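Side-chain contacts in alternansucrase (PDB 6HVG), which belongs to glycoside hydrolase family 70, whose members are large multidomain enzymes built round a circularly permuted TIM barrel, and holds a calcium ion: residues Glu575-Asn580 with Val620-Asn625; Ile657-Asn662 with Ala751-Ala756; Asn551-Gly556 with Tyr1247-Asn1252; Met1099-Ser1104 with Gln1160-Pro1165; Ile560-Ser565 with Asp627-Lys632. All blocks are in the same frame, centred on the assembly; numbering follows the deposited sequence.

Contact 1: residues Glu575-Asn580 with Val620-Asn625; sequences EFLLAN and VDAVDN. With CA (calcium ion), chain C.
CG of E575 stands anti to the backbone N (chi1 -175°) and the chain bends at chi2 (60°); by this route the carboxylate swings round toward N625, although the CB of E575 points away from segment 620-625. The bend brings E575 OE2 to 2.1 Å from the calcium ion, which the backbone E575 O also binds, at 2.2 Å. The opposing segment supplies a backbone ligand, N625 O, 2.3 Å from the ion. E575 OE2 and N625 O are thus only 2.7 Å apart without being hydrogen-bonded: both are ligands gathered by the same metal. Water 1, D581 and D1159 complete the observed site. E575 OE1 turns away from the ion and accepts from the backbone N of G556, which helps to fix the rotation of the carboxylate.

The site joins two parts of the fold. Residues 620-625 leave strand 617-620 of the TIM barrel on the way to helix 629-642, while 575-580 run into strand 580-582 of an antiparallel sheet.

Beside the metal, L577 packs on the N625 amide and on A622. CD2 of L577 is 3.9 Å from N625 CG and almost as near to OD1 and ND2, so the methyl rests over the amide rather than beyond one end of it. The same CD2 meets A622 CB at 4.0 Å. N625 ND2 is tethered to S574 O, and N625 N donates to A622 O (3.1 Å).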
# COMPACT_ATOMS: atom_id res chain seq x y z
N GLU A 575 0.12 9.77 9.70
CA GLU A 575 -0.34 9.27 10.98
C GLU A 575 -1.07 7.96 10.84
O GLU A 575 -1.04 7.12 11.74
CB GLU A 575 -1.27 10.29 11.63
CG GLU A 575 -1.75 9.97 13.05
CD GLU A 575 -0.64 9.84 14.08
OE1 GLU A 575 -0.04 10.88 14.47
OE2 GLU A 575 -0.38 8.67 14.49
N PHE A 576 -1.72 7.77 9.69
CA PHE A 576 -2.53 6.57 9.49
C PHE A 576 -1.77 5.55 8.70
O PHE A 576 -1.23 5.86 7.66
CB PHE A 576 -3.82 6.93 8.77
CG PHE A 576 -4.69 7.85 9.55
CD1 PHE A 576 -5.58 7.36 10.47
CD2 PHE A 576 -4.56 9.21 9.41
CE1 PHE A 576 -6.37 8.22 11.22
CE2 PHE A 576 -5.33 10.07 10.14
CZ PHE A 576 -6.24 9.57 11.05
N LEU A 577 -1.73 4.34 9.24
CA LEU A 577 -0.96 3.27 8.68
C LEU A 577 -1.84 2.06 8.55
O LEU A 577 -2.18 1.65 7.44
CB LEU A 577 0.27 2.99 9.57
CG LEU A 577 1.18 1.79 9.25
CD1 LEU A 577 1.77 1.89 7.85
CD2 LEU A 577 2.27 1.75 10.29
N LEU A 578 -2.23 1.47 9.68
CA LEU A 578 -3.03 0.24 9.68
C LEU A 578 -4.01 0.25 10.81
O LEU A 578 -3.76 0.83 11.87
CB LEU A 578 -2.14 -1.01 9.82
CG LEU A 578 -1.31 -1.41 8.59
CD1 LEU A 578 -0.09 -2.24 8.97
CD2 LEU A 578 -2.14 -2.22 7.61
N ALA A 579 -5.13 -0.42 10.58
CA ALA A 579 -6.12 -0.74 11.60
C ALA A 579 -6.61 0.48 12.35
O ALA A 579 -6.92 1.51 11.71
CB ALA A 579 -5.59 -1.81 12.56
N ASN A 580 -6.76 0.37 13.67
CA ASN A 580 -7.23 1.48 14.47
C ASN A 580 -6.05 2.27 14.93
O ASN A 580 -5.26 1.78 15.70
CB ASN A 580 -7.98 0.98 15.68
CG ASN A 580 -9.27 0.31 15.33
OD1 ASN A 580 -10.29 0.97 15.08
ND2 ASN A 580 -9.25 -0.99 15.31
N VAL A 620 11.33 0.62 18.48
CA VAL A 620 10.16 1.46 18.34
C VAL A 620 9.63 1.28 16.93
O VAL A 620 10.25 1.73 15.96
CB VAL A 620 10.48 2.95 18.62
CG1 VAL A 620 9.21 3.79 18.63
CG2 VAL A 620 11.20 3.10 19.96
N ASP A 621 8.49 0.59 16.82
CA ASP A 621 7.84 0.32 15.54
C ASP A 621 7.17 1.60 15.02
O ASP A 621 6.54 2.32 15.77
CB ASP A 621 6.78 -0.78 15.73
CG ASP A 621 5.99 -1.09 14.46
OD1 ASP A 621 6.54 -1.72 13.51
OD2 ASP A 621 4.77 -0.72 14.44
N ALA A 622 7.33 1.87 13.73
CA ALA A 622 6.53 2.86 13.00
C ALA A 622 6.69 4.26 13.55
O ALA A 622 5.71 4.95 13.82
CB ALA A 622 5.06 2.45 13.03
N VAL A 623 7.94 4.68 13.71
CA VAL A 623 8.26 5.96 14.32
C VAL A 623 7.59 7.14 13.62
O VAL A 623 7.07 8.05 14.26
CB VAL A 623 9.79 6.17 14.34
CG1 VAL A 623 10.19 7.59 14.74
CG2 VAL A 623 10.43 5.17 15.31
N ASP A 624 7.62 7.14 12.29
CA ASP A 624 7.10 8.24 11.51
C ASP A 624 5.57 8.28 11.44
O ASP A 624 5.00 9.25 10.95
CB ASP A 624 7.72 8.20 10.13
CG ASP A 624 9.24 8.49 10.15
OD1 ASP A 624 9.73 9.08 11.14
OD2 ASP A 624 9.93 8.15 9.16
N ASN A 625 4.91 7.23 11.94
CA ASN A 625 3.45 7.13 11.91
C ASN A 625 2.76 7.41 13.26
O ASN A 625 1.57 7.13 13.40
CB ASN A 625 3.07 5.74 11.45
CG ASN A 625 3.91 5.28 10.31
OD1 ASN A 625 4.98 4.70 10.52
ND2 ASN A 625 3.43 5.47 9.09
CA CA C . -0.64 6.73 13.85
O HOH W 1 -0.70 6.14 16.14

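Contact 2: residues Ile657-Asn662 with Ala751-Ala756; sequences ILEDWN and AHDYDA
E659 and D753 reach toward each other from opposite directions, their carboxylate planes 50° apart, and E659 OE2 stops 3.4 Å from D753 OD2. E659 CG lies anti to the backbone N (chi1 -166°) and the chain stays extended beyond it, which sends OE2 out to D753. Both oxygens are acceptors, so this approach is no direct bond. Water 2 lies between them and donates to E659 OE2 at 2.8 Å; its link to D753 OD2 is modelled too short to be trusted in detail at this resolution. OE2 has a second donor in W661 NE1, 2.8 Å away with an N-H...O angle of 155°. The indole N-H points nearly within its own ring plane and meets OE2 on the anti side, out of the carboxylate plane. D753 OD2 lies near the plane of the W661 ring, at its edge, 4.3 Å from CZ2. Farther round that ring, W661 CH2 touches Y754 CD1 at 4.0 Å as the two side chains pass at a slant.

Several second-shell groups position these side chains. The other carboxylate oxygen, E659 OE1, accepts from the backbone N of A622. On the facing segment a type I turn from A751 to Y754 presents D753 and Y754 together; D753 CG also lies over one face of the H752 ring, offset toward its rim, and H752 ND1 is bonded to E1047.

In the TIM barrel, E659 and W661 follow strand 657-658, which pairs with strand 617-620. D753 and Y754 belong to the loop between strand 745-747 and helix 757-766, and the strand 821-825 residue R823 is touched by I657 and A751.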
# COMPACT_ATOMS: atom_id res chain seq x y z
N ILE A 657 16.61 0.33 19.43
CA ILE A 657 16.63 0.76 18.04
C ILE A 657 15.31 1.40 17.64
O ILE A 657 14.28 1.17 18.27
CB ILE A 657 16.99 -0.40 17.07
CG1 ILE A 657 15.90 -1.47 17.08
CG2 ILE A 657 18.35 -0.97 17.45
CD1 ILE A 657 16.19 -2.67 16.17
N LEU A 658 15.36 2.22 16.59
CA LEU A 658 14.19 2.88 16.02
C LEU A 658 13.98 2.39 14.60
O LEU A 658 14.93 2.29 13.83
CB LEU A 658 14.43 4.39 15.92
CG LEU A 658 14.62 5.18 17.19
CD1 LEU A 658 15.12 6.57 16.86
CD2 LEU A 658 13.33 5.21 18.00
N GLU A 659 12.73 2.12 14.24
CA GLU A 659 12.30 2.01 12.84
C GLU A 659 11.93 3.42 12.38
O GLU A 659 10.78 3.83 12.54
CB GLU A 659 11.09 1.09 12.70
CG GLU A 659 10.78 0.65 11.27
CD GLU A 659 9.28 0.37 10.99
OE1 GLU A 659 8.46 0.30 11.92
OE2 GLU A 659 8.91 0.21 9.81
N ASP A 660 12.92 4.16 11.87
CA ASP A 660 12.77 5.57 11.51
C ASP A 660 13.19 5.82 10.06
O ASP A 660 14.34 6.13 9.79
CB ASP A 660 13.57 6.44 12.48
CG ASP A 660 15.08 6.22 12.38
OD1 ASP A 660 15.52 5.07 12.09
OD2 ASP A 660 15.84 7.21 12.62
N TRP A 661 12.24 5.70 9.14
CA TRP A 661 12.55 5.66 7.72
C TRP A 661 12.89 7.01 7.09
O TRP A 661 13.64 7.05 6.12
CB TRP A 661 11.41 5.01 6.94
CG TRP A 661 11.20 3.58 7.19
CD1 TRP A 661 10.20 3.03 7.91
CD2 TRP A 661 11.99 2.50 6.71
NE1 TRP A 661 10.31 1.65 7.91
CE2 TRP A 661 11.41 1.30 7.18
CE3 TRP A 661 13.15 2.41 5.93
CZ2 TRP A 661 11.94 0.05 6.90
CZ3 TRP A 661 13.66 1.16 5.64
CH2 TRP A 661 13.06 0.00 6.12
N ASN A 662 12.38 8.12 7.63
CA ASN A 662 12.60 9.42 7.01
C ASN A 662 14.08 9.77 6.97
O ASN A 662 14.78 9.58 7.95
CB ASN A 662 11.85 10.55 7.72
CG ASN A 662 11.83 11.84 6.92
OD1 ASN A 662 12.83 12.55 6.83
ND2 ASN A 662 10.69 12.16 6.34
N ALA A 751 15.53 -6.99 6.26
CA ALA A 751 14.77 -7.02 7.50
C ALA A 751 13.50 -7.83 7.33
O ALA A 751 13.13 -8.19 6.22
CB ALA A 751 14.47 -5.60 7.94
N HIS A 752 12.81 -8.08 8.43
CA HIS A 752 11.54 -8.82 8.41
C HIS A 752 10.55 -8.07 7.51
O HIS A 752 9.66 -8.68 6.92
CB HIS A 752 10.97 -8.98 9.84
CG HIS A 752 10.34 -7.73 10.40
ND1 HIS A 752 11.06 -6.77 11.08
CD2 HIS A 752 9.06 -7.28 10.38
CE1 HIS A 752 10.26 -5.78 11.45
NE2 HIS A 752 9.04 -6.07 11.03
N ASP A 753 10.74 -6.75 7.42
CA ASP A 753 9.91 -5.87 6.63
C ASP A 753 10.70 -5.14 5.53
O ASP A 753 10.24 -4.12 5.02
CB ASP A 753 9.22 -4.84 7.54
CG ASP A 753 10.21 -3.93 8.28
OD1 ASP A 753 11.44 -4.13 8.19
OD2 ASP A 753 9.74 -2.98 8.94
N TYR A 754 11.86 -5.65 5.15
CA TYR A 754 12.59 -5.06 4.05
C TYR A 754 13.19 -6.15 3.18
O TYR A 754 13.90 -6.99 3.68
CB TYR A 754 13.66 -4.08 4.55
CG TYR A 754 14.37 -3.36 3.44
CD1 TYR A 754 13.89 -2.18 2.90
CD2 TYR A 754 15.53 -3.89 2.90
CE1 TYR A 754 14.55 -1.54 1.87
CE2 TYR A 754 16.19 -3.26 1.86
CZ TYR A 754 15.70 -2.08 1.35
OH TYR A 754 16.40 -1.50 0.32
N ASP A 755 12.86 -6.09 1.88
CA ASP A 755 13.22 -7.12 0.89
C ASP A 755 12.77 -8.53 1.27
O ASP A 755 13.44 -9.51 0.93
CB ASP A 755 14.72 -7.10 0.60
CG ASP A 755 15.15 -5.86 -0.18
OD1 ASP A 755 14.28 -5.03 -0.48
OD2 ASP A 755 16.36 -5.73 -0.48
N ALA A 756 11.62 -8.63 1.92
CA ALA A 756 11.07 -9.94 2.26
C ALA A 756 9.62 -10.03 1.80
O ALA A 756 9.29 -10.83 0.94
CB ALA A 756 11.19 -10.18 3.77
O HOH W 2 7.51 -2.10 9.08

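Contact 3: residues Asn551-Gly556 with Tyr1247-Asn1252; sequences NNRKLG and YMNGTN
Strand 1248-1252 runs between strands 580-582 and 534-537 in the antiparallel sheet beside the TIM barrel, and its residues M1248 and N1249 receive R553 and L555 from the long loop that joins those two neighbours. The central bond runs from R553 NE to M1248 O, 3.0 Å long and close to straight (168° at the hydrogen). Its acceptor lies at the edge of the guanidinium and near its plane; the donor stands 17° from the carbonyl plane. An arginine chain extended from CG to NE carries the group across to the strand. The rest of the guanidinium is held by other parts of the chain: NH1 makes a salt bridge with D539, while NH2 bonds to the carbonyls of T547 and A1245. With the guanidinium tied on several sides, these bonds would restrict its rotation.

The N1249 side chain runs past those of R553 and L555 in the opposite direction. Its OD1 lies 3.7 Å from R553 CG, against the aliphatic part of the arginine, and the N1249 amide plane is turned 63° from the guanidinium. L555 CD2 sits over a face of the N1249 amide, 3.5 Å from CG. The amide nitrogen has polar partners: ND2 donates to D581, which itself binds the calcium ion, making N1249 a second-shell residue of the metal site. Water 3 also accepts from N1249 ND2 at 2.9 Å and passes a hydrogen bond on to K554 O, again 2.9 Å away.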
# COMPACT_ATOMS: atom_id res chain seq x y z
N ASN A 551 -10.03 17.74 22.59
CA ASN A 551 -9.10 18.56 21.79
C ASN A 551 -7.68 18.00 21.72
O ASN A 551 -6.70 18.72 21.86
CB ASN A 551 -9.11 20.02 22.23
CG ASN A 551 -8.59 20.96 21.14
OD1 ASN A 551 -8.73 20.68 19.94
ND2 ASN A 551 -7.96 22.07 21.54
N ASN A 552 -7.60 16.70 21.47
CA ASN A 552 -6.34 16.03 21.25
C ASN A 552 -6.32 15.70 19.76
O ASN A 552 -6.64 16.55 18.94
CB ASN A 552 -6.24 14.81 22.14
CG ASN A 552 -6.02 15.19 23.59
OD1 ASN A 552 -5.00 15.76 23.94
ND2 ASN A 552 -6.98 14.88 24.44
N ARG A 553 -5.95 14.47 19.40
CA ARG A 553 -5.84 14.07 18.00
C ARG A 553 -5.02 15.01 17.11
O ARG A 553 -5.48 15.39 16.04
CB ARG A 553 -7.24 13.87 17.40
CG ARG A 553 -8.07 12.80 18.09
CD ARG A 553 -9.45 12.78 17.50
NE ARG A 553 -10.21 11.63 17.97
CZ ARG A 553 -11.49 11.67 18.35
NH1 ARG A 553 -12.16 12.81 18.33
NH2 ARG A 553 -12.08 10.55 18.75
N LYS A 554 -3.82 15.37 17.54
CA LYS A 554 -2.84 16.03 16.66
C LYS A 554 -2.22 15.00 15.76
O LYS A 554 -1.57 14.06 16.22
CB LYS A 554 -1.73 16.71 17.45
CG LYS A 554 -2.25 17.78 18.41
CD LYS A 554 -1.31 17.96 19.57
CE LYS A 554 -1.91 18.83 20.67
NZ LYS A 554 -1.55 20.25 20.43
N LEU A 555 -2.45 15.16 14.46
CA LEU A 555 -2.02 14.18 13.50
C LEU A 555 -0.69 14.54 12.87
O LEU A 555 -0.39 15.72 12.67
CB LEU A 555 -3.07 14.10 12.41
CG LEU A 555 -4.50 13.77 12.87
CD1 LEU A 555 -5.45 13.62 11.68
CD2 LEU A 555 -4.57 12.52 13.73
N GLY A 556 0.14 13.53 12.63
CA GLY A 556 1.37 13.70 11.85
C GLY A 556 2.48 14.39 12.61
O GLY A 556 3.29 15.07 12.00
N TYR A 1247 -9.82 7.55 22.37
CA TYR A 1247 -8.37 7.43 22.37
C TYR A 1247 -7.79 7.10 20.99
O TYR A 1247 -6.59 6.84 20.87
CB TYR A 1247 -7.96 6.37 23.40
CG TYR A 1247 -8.32 6.72 24.83
CD1 TYR A 1247 -7.96 7.95 25.37
CD2 TYR A 1247 -8.99 5.82 25.65
CE1 TYR A 1247 -8.28 8.28 26.68
CE2 TYR A 1247 -9.31 6.15 26.96
CZ TYR A 1247 -8.95 7.38 27.47
OH TYR A 1247 -9.25 7.75 28.77
N MET A 1248 -8.60 7.19 19.96
CA MET A 1248 -8.18 6.81 18.61
C MET A 1248 -8.23 8.00 17.66
O MET A 1248 -9.09 8.85 17.78
CB MET A 1248 -9.10 5.70 18.05
CG MET A 1248 -9.15 4.43 18.89
SD MET A 1248 -7.66 3.45 18.76
CE MET A 1248 -7.91 2.32 20.11
N ASN A 1249 -7.32 8.02 16.69
CA ASN A 1249 -7.35 8.98 15.61
C ASN A 1249 -8.28 8.56 14.51
O ASN A 1249 -8.89 9.40 13.85
CB ASN A 1249 -5.95 9.15 15.02
CG ASN A 1249 -5.00 9.86 15.97
OD1 ASN A 1249 -5.41 10.64 16.82
ND2 ASN A 1249 -3.71 9.57 15.83
N GLY A 1250 -8.41 7.26 14.28
CA GLY A 1250 -9.28 6.80 13.23
C GLY A 1250 -9.16 5.32 12.96
O GLY A 1250 -8.77 4.55 13.84
N THR A 1251 -9.55 4.93 11.75
CA THR A 1251 -9.61 3.54 11.35
C THR A 1251 -9.43 3.44 9.84
O THR A 1251 -9.65 4.39 9.12
CB THR A 1251 -10.96 2.89 11.74
OG1 THR A 1251 -11.02 1.56 11.20
CG2 THR A 1251 -12.13 3.67 11.18
N ASN A 1252 -9.04 2.26 9.38
CA ASN A 1252 -9.17 1.94 7.98
C ASN A 1252 -10.66 1.80 7.69
O ASN A 1252 -11.44 1.42 8.56
CB ASN A 1252 -8.43 0.63 7.65
CG ASN A 1252 -8.96 -0.54 8.44
OD1 ASN A 1252 -9.01 -0.51 9.67
ND2 ASN A 1252 -9.36 -1.59 7.74
O HOH W 3 -2.27 11.52 17.41

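Contact 4: residues Met1099-Ser1104 with Gln1160-Pro1165; sequences MSFLDS and QIYALP
S1104 OG is gripped twice, by the hydroxyl of S1091 and the carbonyl O of G1092, which fixes this serine with its CB 4.2 Å from Y1162 CE2. The contact joins a short helix, 1102-1105, in the excursion between TIM-barrel strands 1081-1083 and 1151-1156, to the chain just past strand 1160-1161, an outermost strand of the adjoining antiparallel sheet. Y1162 is the side chain that reaches across to the helix, and most of what it meets is carbon.

F1101 occupies the N-cap position of the helix; its O accepts from S1104 N at 3.0 Å, placing the two residues on a common turn. CG of F1101 lies anti to the backbone N (chi1 -167°), which sets the phenyl group beside the phenol end of Y1162. The two side chains cross at a slant, and the phenol oxygen, not the ring face of Y1162, meets the phenyl. F1101 CB lies near the Y1162 ring plane, at its edge, 4.4 Å from CE2. The phenyl itself is backed on one face by L1102 CD2. D1103, whose OD1 bonds to N1108, adds its CB 4.3 Å from Y1162 OH. The nearest approach of all is that of Y1162 OH to F1101 CD2, at 3.7 Å.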
# COMPACT_ATOMS: atom_id res chain seq x y z
N MET A 1099 -10.50 -4.43 4.75
CA MET A 1099 -9.47 -5.37 4.32
C MET A 1099 -8.68 -5.88 5.52
O MET A 1099 -8.24 -5.11 6.36
CB MET A 1099 -8.54 -4.71 3.32
CG MET A 1099 -9.24 -4.19 2.08
SD MET A 1099 -8.07 -3.58 0.86
CE MET A 1099 -7.34 -5.12 0.30
N SER A 1100 -8.54 -7.20 5.60
CA SER A 1100 -7.64 -7.83 6.56
C SER A 1100 -6.22 -7.59 6.06
O SER A 1100 -5.99 -7.49 4.84
CB SER A 1100 -7.96 -9.32 6.64
OG SER A 1100 -7.31 -9.91 7.75
N PHE A 1101 -5.26 -7.48 6.98
CA PHE A 1101 -3.85 -7.33 6.59
C PHE A 1101 -3.05 -8.61 6.89
O PHE A 1101 -3.43 -9.38 7.76
CB PHE A 1101 -3.26 -6.14 7.31
CG PHE A 1101 -1.94 -5.69 6.78
CD1 PHE A 1101 -1.81 -5.26 5.47
CD2 PHE A 1101 -0.81 -5.69 7.60
CE1 PHE A 1101 -0.57 -4.86 5.00
CE2 PHE A 1101 0.42 -5.29 7.14
CZ PHE A 1101 0.54 -4.88 5.84
N LEU A 1102 -1.94 -8.84 6.17
CA LEU A 1102 -1.16 -10.07 6.34
C LEU A 1102 -0.56 -10.28 7.75
O LEU A 1102 -0.45 -11.41 8.21
CB LEU A 1102 -0.10 -10.23 5.25
CG LEU A 1102 1.27 -9.54 5.25
CD1 LEU A 1102 2.11 -10.20 4.20
CD2 LEU A 1102 1.16 -8.06 4.93
N ASP A 1103 -0.22 -9.19 8.44
CA ASP A 1103 0.18 -9.25 9.84
C ASP A 1103 -0.83 -10.01 10.69
O ASP A 1103 -0.46 -10.75 11.59
CB ASP A 1103 0.35 -7.86 10.45
CG ASP A 1103 1.60 -7.16 9.98
OD1 ASP A 1103 2.31 -7.75 9.14
OD2 ASP A 1103 1.84 -6.00 10.45
N SER A 1104 -2.11 -9.81 10.39
CA SER A 1104 -3.17 -10.36 11.20
C SER A 1104 -3.35 -11.83 10.89
O SER A 1104 -3.34 -12.67 11.80
CB SER A 1104 -4.49 -9.61 11.00
OG SER A 1104 -5.41 -9.94 12.02
N GLN A 1160 -0.91 1.19 16.56
CA GLN A 1160 -2.25 0.66 16.31
C GLN A 1160 -2.61 -0.59 17.10
O GLN A 1160 -1.77 -1.21 17.74
CB GLN A 1160 -2.48 0.42 14.80
CG GLN A 1160 -1.85 -0.83 14.21
CD GLN A 1160 -0.34 -0.76 14.08
OE1 GLN A 1160 0.20 0.27 13.63
NE2 GLN A 1160 0.36 -1.84 14.44
N ILE A 1161 -3.88 -0.96 16.99
CA ILE A 1161 -4.42 -2.16 17.61
C ILE A 1161 -5.54 -2.66 16.69
O ILE A 1161 -6.20 -1.86 16.05
CB ILE A 1161 -4.88 -1.84 19.05
CG1 ILE A 1161 -5.28 -3.11 19.81
CG2 ILE A 1161 -6.02 -0.83 19.04
CD1 ILE A 1161 -5.45 -2.87 21.29
N TYR A 1162 -5.73 -3.98 16.61
CA TYR A 1162 -6.70 -4.57 15.67
C TYR A 1162 -7.93 -5.16 16.33
O TYR A 1162 -7.93 -5.46 17.51
CB TYR A 1162 -6.05 -5.71 14.89
CG TYR A 1162 -5.08 -5.33 13.78
CD1 TYR A 1162 -3.88 -4.70 14.06
CD2 TYR A 1162 -5.34 -5.70 12.46
CE1 TYR A 1162 -2.97 -4.43 13.05
CE2 TYR A 1162 -4.45 -5.41 11.45
CZ TYR A 1162 -3.26 -4.78 11.75
OH TYR A 1162 -2.36 -4.55 10.73
N ALA A 1163 -8.97 -5.35 15.53
CA ALA A 1163 -10.11 -6.19 15.89
C ALA A 1163 -10.63 -5.98 17.31
O ALA A 1163 -10.58 -6.90 18.15
CB ALA A 1163 -9.76 -7.63 15.66
N LEU A 1164 -11.15 -4.78 17.57
CA LEU A 1164 -11.80 -4.45 18.84
C LEU A 1164 -13.29 -4.83 18.73
O LEU A 1164 -13.94 -4.44 17.77
CB LEU A 1164 -11.64 -2.96 19.12
CG LEU A 1164 -10.18 -2.50 19.17
CD1 LEU A 1164 -10.05 -1.02 18.91
CD2 LEU A 1164 -9.53 -2.83 20.50
N PRO A 1165 -13.83 -5.60 19.70
CA PRO A 1165 -15.14 -6.22 19.50
C PRO A 1165 -16.38 -5.33 19.72
O PRO A 1165 -17.47 -5.72 19.33
CB PRO A 1165 -15.15 -7.34 20.54
CG PRO A 1165 -14.29 -6.81 21.64
CD PRO A 1165 -13.20 -6.05 20.96

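Contact 5: residues Ile560-Ser565 with Asp627-Lys632; sequences INIDGS and DADLLK
I562 CB sends out two branches, and the one that crosses to segment 627-632 is CG1, anti to the backbone N (chi1 -170°). CG1 comes 4.0 Å from A628 CB. A second extended torsion (chi2 169°) carries CD1 onward to lie 3.7 Å from A628 CB and equally far from D629 OD1. The isoleucine tip thus settles against the A628 methyl and one carboxylate oxygen, D629 OD1, the I562 and D629 side chains crossing at about a right angle. That carboxylate finds its polar partners outside the pair: D629 OD2 bonds to S1229 and Q590.

D627, ahead of the turn that leads into the helix, makes a capping bond, its OD1 using the anti lone pair to accept from D629 N (3.1 Å, 167°). On the facing side, a type I turn from N561 to G564 carries I562, closed by G564 N to N561 O at 3.0 Å. An Asx turn at D563 follows, OD1 accepting from S565 N.

A628 and D629 lie on the chain leading from TIM-barrel strand 617-620 into helix 629-642, whereas I562 sits in the loop between strands 534-537 and 580-582. R557 of that loop ties the two together, bonding to I562 O and to the backbone of A628.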
# COMPACT_ATOMS: atom_id res chain seq x y z
N ILE A 560 10.22 15.23 12.41
CA ILE A 560 10.42 16.49 11.69
C ILE A 560 9.21 17.41 11.79
O ILE A 560 9.29 18.56 11.41
CB ILE A 560 10.81 16.28 10.21
CG1 ILE A 560 9.68 15.63 9.39
CG2 ILE A 560 12.09 15.46 10.09
CD1 ILE A 560 9.92 15.64 7.90
N ASN A 561 8.08 16.92 12.29
CA ASN A 561 6.89 17.77 12.46
C ASN A 561 6.34 17.68 13.84
O ASN A 561 5.12 17.77 14.03
CB ASN A 561 5.79 17.37 11.47
CG ASN A 561 4.63 18.34 11.46
OD1 ASN A 561 4.83 19.54 11.52
ND2 ASN A 561 3.42 17.83 11.42
N ILE A 562 7.21 17.49 14.82
CA ILE A 562 6.75 17.25 16.19
C ILE A 562 5.92 18.44 16.69
O ILE A 562 4.99 18.24 17.49
CB ILE A 562 7.92 16.93 17.14
CG1 ILE A 562 7.39 16.45 18.49
CG2 ILE A 562 8.82 18.14 17.28
CD1 ILE A 562 8.45 15.85 19.39
N ASP A 563 6.20 19.65 16.20
CA ASP A 563 5.48 20.86 16.65
C ASP A 563 4.37 21.35 15.68
O ASP A 563 3.86 22.45 15.83
CB ASP A 563 6.46 22.00 16.96
CG ASP A 563 7.19 22.52 15.72
OD1 ASP A 563 6.97 22.02 14.60
OD2 ASP A 563 7.99 23.47 15.87
N GLY A 564 3.99 20.52 14.71
CA GLY A 564 2.98 20.88 13.72
C GLY A 564 3.42 21.91 12.68
O GLY A 564 2.62 22.24 11.81
N SER A 565 4.67 22.38 12.74
CA SER A 565 5.11 23.48 11.87
C SER A 565 5.13 23.14 10.38
O SER A 565 5.24 24.03 9.57
CB SER A 565 6.49 24.00 12.30
OG SER A 565 7.48 22.99 12.23
N ASP A 627 3.13 10.02 17.23
CA ASP A 627 3.57 11.28 17.86
C ASP A 627 4.97 11.09 18.45
O ASP A 627 5.20 10.23 19.30
CB ASP A 627 2.59 11.73 18.95
CG ASP A 627 2.82 13.16 19.41
OD1 ASP A 627 3.97 13.55 19.72
OD2 ASP A 627 1.84 13.91 19.51
N ALA A 628 5.90 11.91 17.98
CA ALA A 628 7.31 11.74 18.32
C ALA A 628 7.63 11.94 19.82
O ALA A 628 8.74 11.64 20.26
CB ALA A 628 8.14 12.67 17.46
N ASP A 629 6.69 12.46 20.59
CA ASP A 629 6.83 12.49 22.05
C ASP A 629 7.17 11.13 22.65
O ASP A 629 7.85 11.06 23.66
CB ASP A 629 5.53 12.97 22.71
CG ASP A 629 5.30 14.47 22.56
OD1 ASP A 629 6.27 15.23 22.30
OD2 ASP A 629 4.13 14.88 22.75
N LEU A 630 6.69 10.07 22.02
CA LEU A 630 6.94 8.73 22.52
C LEU A 630 8.42 8.41 22.61
O LEU A 630 8.82 7.59 23.44
CB LEU A 630 6.23 7.67 21.67
CG LEU A 630 4.70 7.66 21.70
CD1 LEU A 630 4.17 6.46 20.93
CD2 LEU A 630 4.17 7.64 23.13
N LEU A 631 9.24 9.01 21.76
CA LEU A 631 10.66 8.76 21.80
C LEU A 631 11.26 9.34 23.07
O LEU A 631 12.11 8.70 23.72
CB LEU A 631 11.37 9.35 20.57
CG LEU A 631 10.88 8.91 19.19
CD1 LEU A 631 11.81 9.43 18.11
CD2 LEU A 631 10.79 7.41 19.08
N LYS A 632 10.82 10.56 23.41
CA LYS A 632 11.26 11.25 24.63
C LYS A 632 10.79 10.52 25.88
O LYS A 632 11.55 10.36 26.83
CB LYS A 632 10.73 12.67 24.65
CG LYS A 632 11.44 13.58 25.62
CD LYS A 632 10.55 14.72 26.07
CE LYS A 632 11.35 15.81 26.78
NZ LYS A 632 12.12 15.33 27.97

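In the fold
From the N terminus, the loop after strand 534-537 opens contacts 3, 5 and 1 in that order. They close in reverse: contact 1 at 620-625, contact 5 at 627-632, and contact 3 only at 1247-1252, some 690 residues after it opened. Contact 1 therefore lies within contact 5, and both within contact 3. Contacts 2 and 4 close separate, successive loops inside the span of contact 3, and none cross. Contacts 1 and 5 join the inter-strand loop to the barrel chain after strand 617-620; contact 2 links two barrel loops. Contacts 3 and 4 both reach the antiparallel sheet, whose strands touch through M1248 and I1161.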